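Local atomic coordinates of positive phenol-degradative gene regulator (PDB entry 5FRY), a protein that senses phenols through this N-terminal sensory domain and probably activates transcription of phenol-degradation genes as an ATP-dependent, DNA-binding regulator. Residues 131-136 and 152-157; 148-153 and 175-180. All coordinates share one frame; numbering follows the deposited sequence.

Both interactions use the start of helix 152-166, in the V4R part of the sensory domain, and their centres lie about 8 Å apart. Interaction 1 is wholly buried. It joins the beginnings of helices 134-143 and 152-166 through side-chain to backbone hydrogen bonds. Interaction 2 lies further out and is partly buried. It has no hydrogen bond between its segments; a zinc ion, sulfur contacts and apolar packing join 148-153 to 175-180. They share Trp152 and Met153, and they touch where Ser133 OG packs 3.3 Å from the SG of Cys151. Buried hydrogen bonds thus serve the first contact, and metal binding the second, less buried one.

Interaction 1. Residues 131-136 and 152-157; sequences EDSFEG and WMQIGY
The contact joins the N-terminal turns of helices 134-143 and 152-166 in the V4R part of the domain. Glu135 reaches across with its chain extended and its CG anti to the backbone N (chi1 -166°). Its carboxylate meets the first turn of the second helix and takes two backbone N-H groups. Met153 N donates to Glu135 OE2 at 2.9 Å, nearly straight at 170°. Gln154 N donates to Glu135 OE1 at 3.0 Å. Both oxygens use their syn lone pairs, so the carboxylate takes the two N-H groups in a forked, two-point grip.

Gln154 bonds in the other direction. Its OE1 accepts from Glu135 N at 3.2 Å, with the donor tilted 29° from the carbonyl plane. The amide NE2 lies 3.2 Å from Ser133 CB. Ser133 is the N-cap of helix 134-143, and its OG accepts a weak bond from Gly136 N. Beside this polar exchange, Met153 CE meets the edge of the Phe134 ring, 4.0 Å from CZ.

Around the contact, Arg51 forms a salt bridge with Glu135 OE2. Tyr157, one turn further along helix 152-166, touches the bound dimethylphenol.

Each helix start thus receives an acceptor from a side chain of the other. Arg51 and the positive end of helix 152-166 would probably favour a charged Glu135, and the paired bonds restrict rotation of its carboxylate.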
loop_
_atom_site.group_PDB
_atom_site.type_symbol
_atom_site.label_atom_id
_atom_site.label_comp_id
_atom_site.label_asym_id
_atom_site.label_seq_id
_atom_site.Cartn_x
_atom_site.Cartn_y
_atom_site.Cartn_z
ATOM N N GLU A 131 2.874 -18.061 -6.336
ATOM C CA GLU A 131 1.486 -18.288 -6.721
ATOM C C GLU A 131 0.569 -17.163 -6.254
ATOM O O GLU A 131 0.685 -16.659 -5.121
ATOM C CB GLU A 131 1.007 -19.630 -6.166
ATOM C CG GLU A 131 1.794 -20.814 -6.702
ATOM C CD GLU A 131 1.324 -22.132 -6.124
ATOM O OE1 GLU A 131 0.369 -22.723 -6.679
ATOM O OE2 GLU A 131 1.905 -22.573 -5.107
ATOM N N ASP A 132 -0.340 -16.773 -7.144
ATOM C CA ASP A 132 -1.323 -15.741 -6.858
ATOM C C ASP A 132 -0.640 -14.415 -6.553
ATOM O O ASP A 132 -1.085 -13.681 -5.675
ATOM C CB ASP A 132 -2.209 -16.148 -5.683
ATOM C CG ASP A 132 -3.043 -17.377 -5.979
ATOM O OD1 ASP A 132 -3.408 -17.590 -7.160
ATOM O OD2 ASP A 132 -3.329 -18.131 -5.021
ATOM N N SER A 133 0.443 -14.122 -7.271
ATOM C CA SER A 133 1.124 -12.853 -7.089
ATOM C C SER A 133 0.100 -11.752 -7.341
ATOM O O SER A 133 -0.636 -11.793 -8.325
ATOM C CB SER A 133 2.331 -12.723 -8.016
ATOM O OG SER A 133 1.940 -12.269 -9.291
ATOM N N PHE A 134 0.022 -10.788 -6.433
ATOM C CA PHE A 134 -0.997 -9.755 -6.579
ATOM C C PHE A 134 -0.622 -8.829 -7.723
ATOM O O PHE A 134 -1.470 -8.303 -8.434
ATOM C CB PHE A 134 -1.145 -8.946 -5.296
ATOM C CG PHE A 134 -0.282 -7.726 -5.267
ATOM C CD1 PHE A 134 1.052 -7.818 -4.907
ATOM C CD2 PHE A 134 -0.784 -6.494 -5.655
ATOM C CE1 PHE A 134 1.862 -6.705 -4.899
ATOM C CE2 PHE A 134 0.029 -5.367 -5.659
ATOM C CZ PHE A 134 1.347 -5.471 -5.283
ATOM N N GLU A 135 0.675 -8.623 -7.908
ATOM C CA GLU A 135 1.139 -7.568 -8.788
ATOM C C GLU A 135 0.900 -7.953 -10.250
ATOM O O GLU A 135 0.501 -7.107 -11.080
ATOM C CB GLU A 135 2.616 -7.280 -8.520
ATOM C CG GLU A 135 3.083 -5.994 -9.133
ATOM C CD GLU A 135 4.484 -5.666 -8.692
ATOM O OE1 GLU A 135 5.086 -6.537 -8.045
ATOM O OE2 GLU A 135 4.968 -4.562 -9.021
ATOM N N GLY A 136 1.095 -9.234 -10.549
ATOM C CA GLY A 136 0.858 -9.747 -11.890
ATOM C C GLY A 136 -0.637 -9.726 -12.191
ATOM O O GLY A 136 -1.059 -9.369 -13.287
ATOM N N TRP A 152 7.233 -6.235 -10.399
ATOM C CA TRP A 152 8.313 -5.322 -10.063
ATOM C C TRP A 152 8.593 -5.095 -8.567
ATOM O O TRP A 152 9.749 -5.228 -8.128
ATOM C CB TRP A 152 8.044 -3.960 -10.723
ATOM C CG TRP A 152 7.782 -4.062 -12.201
ATOM C CD1 TRP A 152 8.239 -5.032 -13.055
ATOM C CD2 TRP A 152 6.983 -3.172 -12.995
ATOM N NE1 TRP A 152 7.787 -4.790 -14.331
ATOM C CE2 TRP A 152 7.011 -3.658 -14.320
ATOM C CE3 TRP A 152 6.251 -2.013 -12.716
ATOM C CZ2 TRP A 152 6.331 -3.020 -15.361
ATOM C CZ3 TRP A 152 5.578 -1.384 -13.753
ATOM C CH2 TRP A 152 5.626 -1.886 -15.056
ATOM N N MET A 153 7.565 -4.710 -7.809
ATOM C CA MET A 153 7.676 -4.524 -6.362
ATOM C C MET A 153 7.945 -5.835 -5.668
ATOM O O MET A 153 8.630 -5.844 -4.639
ATOM C CB MET A 153 6.404 -3.897 -5.779
ATOM C CG MET A 153 6.532 -3.301 -4.378
ATOM S SD MET A 153 4.883 -2.772 -3.800
ATOM C CE MET A 153 4.087 -2.520 -5.346
ATOM N N GLN A 154 7.391 -6.936 -6.186
ATOM C CA GLN A 154 7.647 -8.233 -5.578
ATOM C C GLN A 154 9.108 -8.592 -5.730
ATOM O O GLN A 154 9.715 -9.120 -4.802
ATOM C CB GLN A 154 6.788 -9.318 -6.195
ATOM C CG GLN A 154 5.336 -9.212 -5.723
ATOM C CD GLN A 154 4.419 -10.134 -6.459
ATOM O OE1 GLN A 154 3.210 -9.903 -6.499
ATOM N NE2 GLN A 154 4.974 -11.212 -7.027
ATOM N N ILE A 155 9.657 -8.317 -6.907
ATOM C CA ILE A 155 11.094 -8.559 -7.169
ATOM C C ILE A 155 12.009 -7.662 -6.338
ATOM O O ILE A 155 12.976 -8.134 -5.735
ATOM C CB ILE A 155 11.434 -8.348 -8.662
ATOM C CG1 ILE A 155 10.952 -9.542 -9.483
ATOM C CG2 ILE A 155 12.932 -8.111 -8.837
ATOM C CD1 ILE A 155 11.660 -10.833 -9.137
ATOM N N GLY A 156 11.709 -6.361 -6.316
ATOM C CA GLY A 156 12.461 -5.420 -5.506
ATOM C C GLY A 156 12.568 -5.900 -4.071
ATOM O O GLY A 156 13.630 -5.809 -3.423
ATOM N N TYR A 157 11.463 -6.438 -3.589
ATOM C CA TYR A 157 11.358 -6.928 -2.227
ATOM C C TYR A 157 12.322 -8.087 -1.990
ATOM O O TYR A 157 13.078 -8.070 -0.997
ATOM C CB TYR A 157 9.920 -7.329 -1.922
ATOM C CG TYR A 157 9.736 -7.878 -0.526
ATOM C CD1 TYR A 157 10.218 -9.154 -0.188
ATOM C CD2 TYR A 157 9.126 -7.116 0.468
ATOM C CE1 TYR A 157 10.077 -9.657 1.083
ATOM C CE2 TYR A 157 8.967 -7.618 1.747
ATOM C CZ TYR A 157 9.437 -8.896 2.041
ATOM O OH TYR A 157 9.281 -9.431 3.302
#

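Interaction 2. Residues 148-153 and 175-180; sequences APVCWM and LECVGC. With ZN (zinc ion), chain C.
The zinc site of the sensory domain brings these two segments together. Cys151 SG and Cys177 SG each bind the zinc ion at 2.2 Å, and the two sulfurs stand 3.7 Å apart. Cys151 is the N-cap residue of helix 152-166 and the centre of an inverse gamma turn. Cys177 comes just after strand 170-176. Its SG is anti to the backbone N (chi1 175°), which carries the sulfur toward the metal and Cys151. Glu174 and Cys185 complete the four-ligand site.

Beside the metal, one branch of Val150 does the touching. Its CG2 lies 3.7 Å from Gly179 CA and also packs against Cys177 SG. Gly179 has no side chain, and the methyl lies against its CA. Further out, Cys180 SG sits over the face of the peptide group between Ala148 and Pro149. The sulfur is 3.2 Å from Ala148 C and 3.3 Å from Pro149 N, and it also lies alongside Pro149 CD. Cys180 is near the site but is not a zinc ligand.

Each segment is also braced from within. Trp152 NE1 donates to Pro149 O at 3.1 Å, in the carbonyl plane and on a lone pair. This bond ties the loop to the start of the helix. In the other segment, Cys180 N donates to Cys177 O across the 3-10 turn.

The result is a Cys3Glu zinc site that clasps a helix start to the turn after a strand, consistent with the zinc site of DmpR-type phenol sensors.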
loop_
_atom_site.group_PDB
_atom_site.type_symbol
_atom_site.label_atom_id
_atom_site.label_comp_id
_atom_site.label_asym_id
_atom_site.label_seq_id
_atom_site.Cartn_x
_atom_site.Cartn_y
_atom_site.Cartn_z
ATOM N N ALA A 148 6.725 -8.645 -21.077
ATOM C CA ALA A 148 7.822 -9.010 -20.162
ATOM C C ALA A 148 7.365 -8.958 -18.698
ATOM O O ALA A 148 6.430 -8.218 -18.366
ATOM C CB ALA A 148 9.033 -8.105 -20.367
ATOM N N PRO A 149 8.019 -9.756 -17.825
ATOM C CA PRO A 149 7.784 -9.853 -16.373
ATOM C C PRO A 149 7.417 -8.528 -15.709
ATOM O O PRO A 149 8.079 -7.499 -15.901
ATOM C CB PRO A 149 9.120 -10.376 -15.835
ATOM C CG PRO A 149 10.057 -10.468 -17.072
ATOM C CD PRO A 149 9.151 -10.601 -18.224
ATOM N N VAL A 150 6.354 -8.586 -14.914
ATOM C CA VAL A 150 5.701 -7.395 -14.386
ATOM C C VAL A 150 5.642 -7.315 -12.852
ATOM O O VAL A 150 5.216 -6.296 -12.317
ATOM C CB VAL A 150 4.234 -7.290 -14.918
ATOM C CG1 VAL A 150 4.216 -7.144 -16.428
ATOM C CG2 VAL A 150 3.438 -8.501 -14.501
ATOM N N CYS A 151 6.037 -8.365 -12.134
ATOM C CA CYS A 151 5.980 -8.298 -10.662
ATOM C C CYS A 151 7.164 -7.520 -10.053
ATOM O O CYS A 151 7.941 -8.051 -9.263
ATOM C CB CYS A 151 5.883 -9.709 -10.078
ATOM S SG CYS A 151 4.388 -10.551 -10.662
ATOM N N TRP A 152 7.233 -6.235 -10.399
ATOM C CA TRP A 152 8.313 -5.322 -10.063
ATOM C C TRP A 152 8.593 -5.095 -8.567
ATOM O O TRP A 152 9.749 -5.228 -8.128
ATOM C CB TRP A 152 8.044 -3.960 -10.723
ATOM C CG TRP A 152 7.782 -4.062 -12.201
ATOM C CD1 TRP A 152 8.239 -5.032 -13.055
ATOM C CD2 TRP A 152 6.983 -3.172 -12.995
ATOM N NE1 TRP A 152 7.787 -4.790 -14.331
ATOM C CE2 TRP A 152 7.011 -3.658 -14.320
ATOM C CE3 TRP A 152 6.251 -2.013 -12.716
ATOM C CZ2 TRP A 152 6.331 -3.020 -15.361
ATOM C CZ3 TRP A 152 5.578 -1.384 -13.753
ATOM C CH2 TRP A 152 5.626 -1.886 -15.056
ATOM N N MET A 153 7.565 -4.710 -7.809
ATOM C CA MET A 153 7.676 -4.524 -6.362
ATOM C C MET A 153 7.945 -5.835 -5.668
ATOM O O MET A 153 8.630 -5.844 -4.639
ATOM C CB MET A 153 6.404 -3.897 -5.779
ATOM C CG MET A 153 6.532 -3.301 -4.378
ATOM S SD MET A 153 4.883 -2.772 -3.800
ATOM C CE MET A 153 4.087 -2.520 -5.346
ATOM N N LEU A 175 11.843 -15.495 -13.888
ATOM C CA LEU A 175 12.065 -16.383 -15.041
ATOM C C LEU A 175 10.750 -16.663 -15.780
ATOM O O LEU A 175 10.730 -16.869 -16.999
ATOM C CB LEU A 175 12.707 -17.694 -14.597
ATOM C CG LEU A 175 14.064 -17.559 -13.882
ATOM C CD1 LEU A 175 14.783 -18.904 -13.825
ATOM C CD2 LEU A 175 14.937 -16.492 -14.505
ATOM N N GLU A 176 9.663 -16.689 -15.018
ATOM C CA GLU A 176 8.313 -16.862 -15.547
ATOM C C GLU A 176 7.366 -16.008 -14.709
ATOM O O GLU A 176 7.680 -15.688 -13.554
ATOM C CB GLU A 176 7.903 -18.336 -15.511
ATOM C CG GLU A 176 8.949 -19.267 -16.124
ATOM C CD GLU A 176 8.763 -20.727 -15.736
ATOM O OE1 GLU A 176 7.685 -21.082 -15.211
ATOM O OE2 GLU A 176 9.706 -21.520 -15.957
ATOM N N CYS A 177 6.224 -15.631 -15.275
ATOM C CA CYS A 177 5.316 -14.725 -14.583
ATOM C C CYS A 177 3.893 -14.795 -15.117
ATOM O O CYS A 177 3.684 -14.891 -16.325
ATOM C CB CYS A 177 5.827 -13.294 -14.695
ATOM S SG CYS A 177 4.693 -12.104 -13.991
ATOM N N VAL A 178 2.922 -14.719 -14.209
ATOM C CA VAL A 178 1.509 -14.763 -14.575
ATOM C C VAL A 178 1.111 -13.611 -15.479
ATOM O O VAL A 178 0.317 -13.776 -16.407
ATOM C CB VAL A 178 0.614 -14.725 -13.336
ATOM C CG1 VAL A 178 0.781 -16.010 -12.536
ATOM C CG2 VAL A 178 0.948 -13.495 -12.484
ATOM N N GLY A 179 1.651 -12.440 -15.190
ATOM C CA GLY A 179 1.350 -11.251 -15.959
ATOM C C GLY A 179 1.628 -11.437 -17.436
ATOM O O GLY A 179 1.072 -10.722 -18.263
ATOM N N CYS A 180 2.473 -12.412 -17.766
ATOM C CA CYS A 180 2.871 -12.646 -19.155
ATOM C C CYS A 180 2.125 -13.802 -19.817
ATOM O O CYS A 180 2.284 -14.033 -21.013
ATOM C CB CYS A 180 4.378 -12.903 -19.243
ATOM S SG CYS A 180 5.394 -11.426 -19.024
HETATM ZN ZN ZN C . 5.212 -12.202 -11.871
#